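Hypothetical protein (Clostridium sporogenes ATCC 15579, PDB 4QRK) is of unknown function but is a right-handed beta-helix protein that may act in cell adhesion. Local coordinates at residues I51-E56 against N87-E92; K164-K169 against N202-N207; K15-N20 against E43-G48; I105-G110 against K124-G129. All blocks are in the same frame, centred on the assembly; numbering follows the deposited sequence. Where two conformers were deposited one is given.

Contact 1: I51-E56 against N87-E92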
# COMPACT_ATOMS: atom_id res chain seq x y z
N ILE A 51 17.16 -3.24 -3.66
CA ILE A 51 18.15 -4.31 -3.51
C ILE A 51 17.66 -5.54 -4.23
O ILE A 51 16.52 -5.99 -4.01
CB ILE A 51 18.40 -4.62 -2.07
CG1 ILE A 51 18.91 -3.36 -1.37
CG2 ILE A 51 19.44 -5.73 -1.91
CD1 ILE A 51 18.93 -3.53 0.17
N TYR A 52 18.47 -6.06 -5.13
CA TYR A 52 18.01 -7.18 -5.96
C TYR A 52 19.19 -8.10 -6.30
O TYR A 52 20.24 -7.62 -6.67
CB TYR A 52 17.23 -6.69 -7.22
CG TYR A 52 17.97 -5.75 -8.14
CD1 TYR A 52 17.98 -4.39 -7.93
CD2 TYR A 52 18.65 -6.24 -9.25
CE1 TYR A 52 18.69 -3.54 -8.78
CE2 TYR A 52 19.34 -5.40 -10.10
CZ TYR A 52 19.36 -4.05 -9.85
OH TYR A 52 20.04 -3.23 -10.70
N SER A 53 19.01 -9.41 -6.14
CA SER A 53 20.09 -10.35 -6.35
C SER A 53 20.14 -10.92 -7.76
O SER A 53 21.13 -11.51 -8.16
CB SER A 53 19.98 -11.48 -5.35
OG SER A 53 18.74 -12.11 -5.50
N GLU A 54 19.07 -10.74 -8.51
CA GLU A 54 18.97 -11.28 -9.86
C GLU A 54 18.87 -10.08 -10.78
O GLU A 54 18.00 -9.23 -10.60
CB GLU A 54 17.72 -12.15 -10.01
CG GLU A 54 17.52 -13.14 -8.90
CD GLU A 54 18.75 -13.98 -8.65
OE1 GLU A 54 19.25 -14.63 -9.59
OE2 GLU A 54 19.25 -13.98 -7.51
N ASN A 55 19.75 -10.03 -11.78
CA ASN A 55 19.78 -8.89 -12.70
C ASN A 55 18.47 -8.70 -13.42
O ASN A 55 18.08 -7.59 -13.72
CB ASN A 55 20.95 -9.00 -13.69
CG ASN A 55 22.28 -8.80 -13.02
OD1 ASN A 55 22.36 -8.13 -11.99
ND2 ASN A 55 23.32 -9.38 -13.58
N GLU A 56 17.76 -9.79 -13.65
CA GLU A 56 16.46 -9.72 -14.29
C GLU A 56 15.40 -8.98 -13.46
O GLU A 56 14.34 -8.65 -13.96
CB GLU A 56 15.94 -11.13 -14.58
CG GLU A 56 17.02 -12.10 -15.07
CD GLU A 56 17.63 -12.91 -13.94
OE1 GLU A 56 16.88 -13.68 -13.30
OE2 GLU A 56 18.85 -12.77 -13.67
N ASN A 87 15.18 -19.33 -2.04
CA ASN A 87 16.24 -19.35 -1.03
C ASN A 87 17.50 -18.67 -1.52
O ASN A 87 17.98 -18.92 -2.65
CB ASN A 87 16.57 -20.77 -0.61
CG ASN A 87 15.36 -21.48 -0.09
OD1 ASN A 87 14.49 -21.86 -0.87
ND2 ASN A 87 15.25 -21.59 1.24
N ASN A 88 18.01 -17.79 -0.67
CA ASN A 88 19.25 -17.09 -0.94
C ASN A 88 19.12 -16.05 -2.05
O ASN A 88 20.13 -15.59 -2.58
CB ASN A 88 20.38 -18.07 -1.25
CG ASN A 88 20.57 -19.10 -0.15
OD1 ASN A 88 20.63 -18.76 1.03
ND2 ASN A 88 20.64 -20.37 -0.54
N LYS A 89 17.89 -15.68 -2.40
CA LYS A 89 17.71 -14.56 -3.32
C LYS A 89 17.14 -13.41 -2.50
O LYS A 89 16.69 -13.61 -1.39
CB LYS A 89 16.77 -14.94 -4.47
CG LYS A 89 17.29 -16.07 -5.34
CD LYS A 89 16.54 -16.11 -6.64
CE LYS A 89 17.20 -17.00 -7.68
NZ LYS A 89 17.29 -18.40 -7.26
N ARG A 90 17.22 -12.21 -3.05
CA ARG A 90 16.77 -11.00 -2.36
C ARG A 90 16.17 -10.04 -3.35
O ARG A 90 16.73 -9.80 -4.42
CB ARG A 90 17.96 -10.28 -1.73
CG ARG A 90 17.98 -10.35 -0.26
CD ARG A 90 19.04 -9.44 0.29
NE ARG A 90 18.45 -8.33 1.01
CZ ARG A 90 19.17 -7.35 1.57
NH1 ARG A 90 20.49 -7.35 1.48
NH2 ARG A 90 18.55 -6.38 2.21
N ASN A 91 15.02 -9.51 -2.98
CA ASN A 91 14.39 -8.43 -3.73
C ASN A 91 13.64 -7.54 -2.77
O ASN A 91 12.57 -7.90 -2.24
CB ASN A 91 13.41 -8.96 -4.78
CG ASN A 91 13.02 -7.89 -5.77
OD1 ASN A 91 13.89 -7.32 -6.45
ND2 ASN A 91 11.74 -7.60 -5.88
N GLU A 92 14.18 -6.36 -2.56
CA GLU A 92 13.65 -5.44 -1.56
C GLU A 92 13.59 -4.01 -2.11
O GLU A 92 14.56 -3.51 -2.68
CB GLU A 92 14.49 -5.52 -0.28
CG GLU A 92 13.96 -4.72 0.92
CD GLU A 92 14.93 -4.75 2.13
OE1 GLU A 92 14.87 -5.73 2.90
OE2 GLU A 92 15.76 -3.83 2.28
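I51 and E92 form an antiparallel hydrogen-bonded pair: I51 N gives its hydrogen to E92 O (2.8 Å) and E92 N returns one to I51 O. Y52 and N91 follow as the non-hydrogen-bonded pair, and beyond them the strands give way to loop, where S53 N still reaches R90 O at 2.9 Å. The next bond passes to a side chain. With OG held between its own backbone N and carbonyl carbon (chi1 58°), S53 accepts the R90 N-H at 2.9 Å, while OG donates to E54 OE2, on the lone pair facing away from the other carboxylate oxygen. A small hydroxyl suits this place because it accepts and donates at once. E54 then crosses the K89 chain at about a right angle, its CD 3.5 Å from K89 CE; the K89 ammonium itself goes to S85 O. Branched I51 suits its place because its two arms reach separate spots: CG2 lies over the centre of the flat R90 guanidinium, 3.8 Å above its plane, and CD1 approaches R90 NH2. N91 sends its amide to V33 O; Y52 OH bonds E13. This is the end of an antiparallel strand pair, where a serine hydroxyl takes over from the backbone as acceptor, in the N-terminal part of the beta-helix.

Contact 2: K164-K169 against N202-N207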
# COMPACT_ATOMS: atom_id res chain seq x y z
N LYS A 164 -8.52 7.01 15.00
CA LYS A 164 -9.65 7.15 15.91
C LYS A 164 -10.38 8.46 15.65
O LYS A 164 -11.58 8.54 15.79
CB LYS A 164 -9.15 7.12 17.36
CG LYS A 164 -8.62 5.75 17.80
CD LYS A 164 -8.01 5.77 19.18
CE LYS A 164 -7.82 4.37 19.72
NZ LYS A 164 -6.70 4.33 20.70
N SER A 165 -9.63 9.47 15.19
CA SER A 165 -10.11 10.85 15.09
C SER A 165 -11.03 11.16 13.92
O SER A 165 -11.75 12.13 13.96
CB SER A 165 -8.92 11.79 14.98
OG SER A 165 -8.10 11.42 13.88
N ILE A 166 -10.97 10.38 12.86
CA ILE A 166 -11.88 10.57 11.75
C ILE A 166 -12.68 9.31 11.51
O ILE A 166 -12.31 8.21 11.93
CB ILE A 166 -11.15 11.05 10.49
CG1 ILE A 166 -10.35 9.94 9.83
CG2 ILE A 166 -10.20 12.21 10.84
CD1 ILE A 166 -9.90 10.33 8.45
N GLY A 167 -13.82 9.47 10.85
CA GLY A 167 -14.72 8.35 10.62
C GLY A 167 -14.14 7.33 9.67
O GLY A 167 -13.53 7.65 8.65
N VAL A 168 -14.34 6.08 10.04
CA VAL A 168 -13.93 4.94 9.25
C VAL A 168 -15.07 3.92 9.11
O VAL A 168 -15.79 3.60 10.08
CB VAL A 168 -12.71 4.25 9.94
CG1 VAL A 168 -12.27 3.05 9.20
CG2 VAL A 168 -11.56 5.20 10.05
N LYS A 169 -15.27 3.46 7.88
CA LYS A 169 -16.16 2.35 7.60
C LYS A 169 -15.43 1.34 6.77
O LYS A 169 -14.84 1.71 5.75
CB LYS A 169 -17.41 2.85 6.87
CG LYS A 169 -18.45 1.80 6.55
CD LYS A 169 -19.68 2.51 6.01
CE LYS A 169 -20.84 1.61 5.67
NZ LYS A 169 -22.09 2.45 5.48
N ASN A 202 -14.62 14.40 7.26
CA ASN A 202 -13.80 13.47 6.46
C ASN A 202 -13.90 12.02 6.91
O ASN A 202 -14.05 11.72 8.10
CB ASN A 202 -12.33 13.87 6.56
CG ASN A 202 -12.08 15.30 6.12
OD1 ASN A 202 -11.37 16.06 6.80
ND2 ASN A 202 -12.66 15.68 4.99
N SER A 203 -13.80 11.11 5.95
CA SER A 203 -13.87 9.69 6.29
C SER A 203 -12.97 8.81 5.43
O SER A 203 -12.59 9.20 4.33
CB SER A 203 -15.33 9.23 6.18
OG SER A 203 -15.64 9.06 4.81
N ILE A 204 -12.62 7.64 5.96
CA ILE A 204 -11.95 6.59 5.19
C ILE A 204 -12.94 5.46 4.94
O ILE A 204 -13.52 4.90 5.87
CB ILE A 204 -10.71 5.99 5.91
CG1 ILE A 204 -9.94 7.09 6.60
CG2 ILE A 204 -9.86 5.22 4.88
CD1 ILE A 204 -8.55 6.68 7.22
N GLU A 205 -13.15 5.17 3.66
CA GLU A 205 -14.02 4.07 3.25
C GLU A 205 -13.06 2.97 2.86
O GLU A 205 -12.22 3.17 1.99
CB GLU A 205 -14.88 4.44 2.03
CG GLU A 205 -15.92 5.59 2.28
CD GLU A 205 -17.16 5.16 3.02
OE1 GLU A 205 -17.38 3.93 3.20
OE2 GLU A 205 -17.94 6.06 3.42
N VAL A 206 -13.17 1.82 3.51
CA VAL A 206 -12.21 0.74 3.28
C VAL A 206 -12.94 -0.51 2.84
O VAL A 206 -13.87 -0.97 3.50
CB VAL A 206 -11.39 0.45 4.57
CG1 VAL A 206 -10.33 -0.56 4.30
CG2 VAL A 206 -10.74 1.71 5.10
N ASN A 207 -12.56 -1.05 1.69
CA ASN A 207 -12.99 -2.37 1.27
C ASN A 207 -11.81 -3.33 1.34
O ASN A 207 -10.76 -3.05 0.76
CB ASN A 207 -13.59 -2.27 -0.13
CG ASN A 207 -14.92 -1.52 -0.12
OD1 ASN A 207 -14.96 -0.29 -0.22
ND2 ASN A 207 -16.00 -2.26 0.02
O HOH W 1 -16.62 1.03 3.15
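G167 O receives the I204 N-H at 2.8 Å, the first of three backbone bonds between 164-169 and 202-207, whose strands run parallel. I204 O then takes K169 N at 3.0 Å, and K169 O takes V206 N at 2.8 Å, so the odd-numbered residues of one strand bond to the even-numbered ones of the other. The backbone groups turned from the partner strand bond further along the sheet: S203 and E205 to strand 147-153 (V147, V149), V168 N to N194 OD1. At the entry to the strands one hydroxyl, S200 OG, bonds both G167 N and N202 O. A water 3.2 Å from K169 O and 3.0 Å from E205 OE1 can donate to either, but has more acceptors about it than protons, so both bonds need not be made at once.

K169 and E205 run side by side. E205 OE1 lies 3.8 Å from K169 CB, because the glutamate bends at chi2 (-78°), while the lysine stays extended and carries its ammonium onward; E205 OE2 bonds Y197 OH. V168 and I204, beta-branched as suits an extended backbone, share the buried face. From the preceding loop I166 crosses I204 at about a right angle, its CD1 3.7 Å from I204 CG1. Direct backbone bonds thus hold the pair, with branched side chains inside; K169 NZ and E205 OE1, 5.4 Å apart, probably add at most a weak through-space attraction.

Contact 3: K15-N20 against E43-G48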
# COMPACT_ATOMS: atom_id res chain seq x y z
N LYS A 15 17.16 5.65 -6.11
CA LYS A 15 16.46 6.42 -7.15
C LYS A 15 15.77 7.54 -6.43
O LYS A 15 15.17 7.32 -5.38
CB LYS A 15 15.46 5.53 -7.86
CG LYS A 15 16.16 4.35 -8.56
CD LYS A 15 15.23 3.61 -9.53
CE LYS A 15 15.88 2.36 -10.14
NZ LYS A 15 16.98 2.74 -11.06
N ILE A 16 15.88 8.73 -6.97
CA ILE A 16 15.28 9.91 -6.38
C ILE A 16 14.51 10.62 -7.48
O ILE A 16 15.03 10.83 -8.57
CB ILE A 16 16.35 10.85 -5.87
CG1 ILE A 16 17.04 10.24 -4.65
CG2 ILE A 16 15.76 12.21 -5.51
CD1 ILE A 16 18.33 10.89 -4.32
N VAL A 17 13.27 10.98 -7.18
CA VAL A 17 12.40 11.63 -8.15
C VAL A 17 12.01 13.02 -7.65
O VAL A 17 11.50 13.14 -6.54
CB VAL A 17 11.16 10.78 -8.41
CG1 VAL A 17 10.21 11.50 -9.36
CG2 VAL A 17 11.58 9.41 -8.94
N GLU A 18 12.27 14.06 -8.44
CA GLU A 18 11.84 15.44 -8.09
C GLU A 18 10.47 15.72 -8.70
O GLU A 18 10.13 15.16 -9.73
CB GLU A 18 12.81 16.49 -8.63
CG GLU A 18 14.26 16.19 -8.42
CD GLU A 18 14.95 17.24 -7.59
OE1 GLU A 18 14.29 17.83 -6.71
OE2 GLU A 18 16.15 17.47 -7.82
N PRO A 19 9.67 16.59 -8.07
CA PRO A 19 8.30 16.69 -8.63
C PRO A 19 8.22 17.25 -10.05
O PRO A 19 7.36 16.81 -10.82
CB PRO A 19 7.57 17.60 -7.64
CG PRO A 19 8.65 18.25 -6.80
CD PRO A 19 9.84 17.34 -6.82
N ASN A 20 9.11 18.18 -10.40
CA ASN A 20 9.12 18.78 -11.73
C ASN A 20 7.73 19.27 -12.18
O ASN A 20 7.25 18.93 -13.26
CB ASN A 20 9.70 17.78 -12.74
CG ASN A 20 10.02 18.42 -14.10
OD1 ASN A 20 10.40 19.60 -14.20
ND2 ASN A 20 9.85 17.64 -15.17
N GLU A 43 11.78 14.63 1.25
CA GLU A 43 11.57 16.02 0.82
C GLU A 43 11.16 16.19 -0.65
O GLU A 43 10.32 17.04 -1.00
CB GLU A 43 12.84 16.84 1.08
CG GLU A 43 13.07 17.14 2.55
CD GLU A 43 12.31 18.38 3.04
OE1 GLU A 43 11.13 18.24 3.45
OE2 GLU A 43 12.91 19.48 3.02
N LYS A 44 11.79 15.40 -1.51
CA LYS A 44 11.45 15.41 -2.93
C LYS A 44 10.18 14.56 -3.11
O LYS A 44 9.46 14.33 -2.15
CB LYS A 44 12.62 14.87 -3.77
CG LYS A 44 14.01 15.59 -3.57
CD LYS A 44 13.91 17.11 -3.77
CE LYS A 44 15.28 17.81 -3.54
NZ LYS A 44 16.40 17.06 -4.22
N LEU A 45 9.87 14.12 -4.32
CA LEU A 45 8.63 13.38 -4.54
C LEU A 45 8.69 11.97 -3.92
O LEU A 45 7.77 11.54 -3.20
CB LEU A 45 8.33 13.30 -6.03
CG LEU A 45 6.88 12.98 -6.38
CD1 LEU A 45 6.09 14.25 -6.45
CD2 LEU A 45 6.77 12.23 -7.70
N MSE A 46 9.80 11.28 -4.21
CA MSE A 46 10.04 9.92 -3.78
C MSE A 46 11.54 9.66 -3.77
O MSE A 46 12.27 10.20 -4.61
CB MSE A 46 9.38 8.97 -4.78
CG MSE A 46 9.57 7.50 -4.51
SE MSE A 46 10.98 6.63 -5.59
CE MSE A 46 11.04 4.95 -4.70
N LYS A 47 11.99 8.84 -2.81
CA LYS A 47 13.34 8.34 -2.78
C LYS A 47 13.21 6.87 -2.49
O LYS A 47 12.41 6.44 -1.65
CB LYS A 47 14.16 9.03 -1.69
CG LYS A 47 15.55 8.42 -1.52
CD LYS A 47 16.37 9.02 -0.39
CE LYS A 47 15.88 8.61 1.00
NZ LYS A 47 15.16 9.74 1.73
N GLY A 48 13.98 6.07 -3.19
CA GLY A 48 13.93 4.65 -2.94
C GLY A 48 15.29 4.01 -2.97
O GLY A 48 16.17 4.44 -3.73
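V17 is the apolar centre of this antiparallel pairing, and it faces a classic beta bulge formed by L45 and M46. The V17 and L45 side chains cross obliquely, with V17 CG1, anti to the backbone N (chi1 177°), 3.9 Å from L45 CD2, while V17 CG2 sits 4.4 Å from the selenium of M46, which is present as selenomethionine. The other leucine methyl, L45 CD1, rests on the ring of P19 at CB, 3.9 Å away. Y63 and L72 of strands 60-66 and 69-75 add to this cluster, where the long, unbranched selenomethionine chain can extend among bulkier neighbours. The bulge is written in the backbone: V17 O accepts L45 N at 2.9 Å and, weakly, M46 N, while V17 N donates to M46 O. Beyond it the regular pairing resumes, K15 and G48 exchanging two bonds; glycine, with no side chain, leaves room for M46 CE. On the opposite face of the sheet the aliphatic parts of I16 and K47 lie alongside, and K47 NZ goes on to a salt bridge with E42. Farthest out, E18 and K44 run the same way at the surface, both flexible enough to bend toward each other. K44 bends at chi2 (-53°), and its NZ makes a weak salt bridge to E18 OE1 at 3.4 Å.

Contact 4: I105-G110 against K124-G129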
# COMPACT_ATOMS: atom_id res chain seq x y z
N ILE A 105 -2.07 5.78 -4.60
CA ILE A 105 -1.11 4.66 -4.67
C ILE A 105 -1.84 3.44 -5.17
O ILE A 105 -2.88 3.10 -4.64
CB ILE A 105 -0.44 4.35 -3.30
CG1 ILE A 105 0.32 5.56 -2.79
CG2 ILE A 105 0.57 3.21 -3.43
CD1 ILE A 105 0.79 5.42 -1.35
N LYS A 106 -1.29 2.81 -6.19
CA LYS A 106 -1.79 1.56 -6.67
C LYS A 106 -0.67 0.55 -6.65
O LYS A 106 0.44 0.81 -7.12
CB LYS A 106 -2.35 1.72 -8.09
CG LYS A 106 -2.86 0.41 -8.63
CD LYS A 106 -3.27 0.46 -10.10
CE LYS A 106 -4.04 -0.83 -10.46
NZ LYS A 106 -3.35 -2.07 -9.97
N LEU A 107 -0.95 -0.60 -6.04
CA LEU A 107 0.02 -1.67 -5.87
C LEU A 107 -0.50 -3.02 -6.36
O LEU A 107 -1.55 -3.47 -5.92
CB LEU A 107 0.37 -1.82 -4.40
CG LEU A 107 0.59 -0.51 -3.66
CD1 LEU A 107 0.82 -0.75 -2.21
CD2 LEU A 107 1.80 0.13 -4.23
N SER A 108 0.26 -3.65 -7.23
CA SER A 108 0.04 -5.03 -7.60
C SER A 108 1.26 -5.82 -7.15
O SER A 108 2.35 -5.66 -7.71
CB SER A 108 -0.14 -5.14 -9.11
OG SER A 108 -0.39 -6.48 -9.47
N LEU A 109 1.05 -6.66 -6.14
CA LEU A 109 2.10 -7.44 -5.50
C LEU A 109 1.84 -8.93 -5.70
O LEU A 109 0.80 -9.43 -5.28
CB LEU A 109 2.07 -7.09 -4.02
CG LEU A 109 1.85 -5.61 -3.71
CD1 LEU A 109 1.66 -5.40 -2.22
CD2 LEU A 109 3.01 -4.79 -4.22
N GLY A 110 2.77 -9.64 -6.32
CA GLY A 110 2.58 -11.06 -6.61
C GLY A 110 2.69 -11.90 -5.35
O GLY A 110 1.72 -12.47 -4.86
N LYS A 124 -4.99 10.12 -0.81
CA LYS A 124 -6.36 10.21 -1.35
C LYS A 124 -6.92 8.82 -1.65
O LYS A 124 -8.08 8.54 -1.42
CB LYS A 124 -6.40 11.02 -2.65
CG LYS A 124 -5.74 12.39 -2.59
CD LYS A 124 -6.42 13.35 -1.63
CE LYS A 124 -5.39 14.31 -1.05
NZ LYS A 124 -5.95 15.56 -0.45
N GLU A 125 -6.11 7.96 -2.23
CA GLU A 125 -6.63 6.67 -2.59
C GLU A 125 -5.53 5.66 -2.55
O GLU A 125 -4.38 5.98 -2.87
CB GLU A 125 -7.31 6.71 -3.98
CG GLU A 125 -7.91 5.37 -4.38
CD GLU A 125 -8.92 5.48 -5.52
OE1 GLU A 125 -9.17 6.62 -5.97
OE2 GLU A 125 -9.46 4.43 -5.95
N LEU A 126 -5.89 4.45 -2.13
CA LEU A 126 -4.97 3.33 -2.10
C LEU A 126 -5.68 2.11 -2.63
O LEU A 126 -6.79 1.82 -2.19
CB LEU A 126 -4.54 3.03 -0.68
CG LEU A 126 -3.64 1.82 -0.48
CD1 LEU A 126 -2.26 2.03 -1.11
CD2 LEU A 126 -3.50 1.50 1.01
N ASN A 127 -5.07 1.47 -3.61
CA ASN A 127 -5.53 0.21 -4.15
C ASN A 127 -4.40 -0.80 -4.08
O ASN A 127 -3.32 -0.56 -4.64
CB ASN A 127 -5.97 0.36 -5.61
CG ASN A 127 -7.30 1.06 -5.72
OD1 ASN A 127 -8.35 0.45 -5.52
ND2 ASN A 127 -7.26 2.36 -5.96
N VAL A 128 -4.65 -1.91 -3.41
CA VAL A 128 -3.63 -2.95 -3.25
C VAL A 128 -4.18 -4.27 -3.71
O VAL A 128 -5.24 -4.67 -3.24
CB VAL A 128 -3.27 -3.12 -1.75
CG1 VAL A 128 -2.30 -4.24 -1.54
CG2 VAL A 128 -2.65 -1.84 -1.22
N GLY A 129 -3.48 -4.95 -4.62
CA GLY A 129 -3.71 -6.37 -4.83
C GLY A 129 -2.51 -7.20 -4.40
O GLY A 129 -1.38 -6.87 -4.73
O HOH W 2 -5.07 4.19 -5.98
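I105 O is gripped by two donors: N127 N, at 2.9 Å and nearly in line with the carbonyl, and a water at 2.8 Å. The same water accepts from N127 ND2 at 2.9 Å, so a single solvent molecule ties the asparagine amide to the backbone of the next strand. The second hydrogen of ND2 goes to E125 OE2 at 3.0 Å, meeting it from above the carboxylate plane, and N127 OD1 is taken by N150 ND2; with bonds at both ends the amide is fixed in rotation. An asparagine suits the place because it donates and accepts on one short stem.

Backbone bonds continue the pairing, L107 N to N127 O, G129 N to L107 O and L109 N to G129 O. Under this polar face lie the aliphatic side chains. L126 turns CD1 against I105 CB at 3.7 Å, and L107 runs alongside V128, its CD1 3.8 Å from V128 CG2. In that leucine chi1 of -43° and chi2 of 176° together bring CD1 alongside the valine. The L109 and V128 side chains cross at a slant, CD1 of L109 nearest CG1 of V128, and F114 of strand 113-117 packs on L107, L109 and V128. Parallel strands in exact register, with polar residues outward and aliphatic ones stacked inward, are what successive coils of a beta-helix present, here the right-handed one of this protein.

Along the chain contact 3 closes first, then contact 1, contact 4 and contact 2. Contacts 1 and 3 share strand 46-52, at its two ends, and their centres lie about 24 Å apart in the sheet that also holds strands 11-17 and 91-98; both pairings are antiparallel. Contacts 4 and 2 belong to the other large sheet, joining 103-110 to 123-130 and 167-174 to 203-210 in parallel, with centres about 18 Å apart. Contacts 1 and 2 stand on opposite sides of the chain's centre, about 37 Å between centres, while contact 4 lies near the middle. Contacts 1 and 3 thus lie in the antiparallel N-terminal part of their sheet, contacts 4 and 2 in the parallel run of the other.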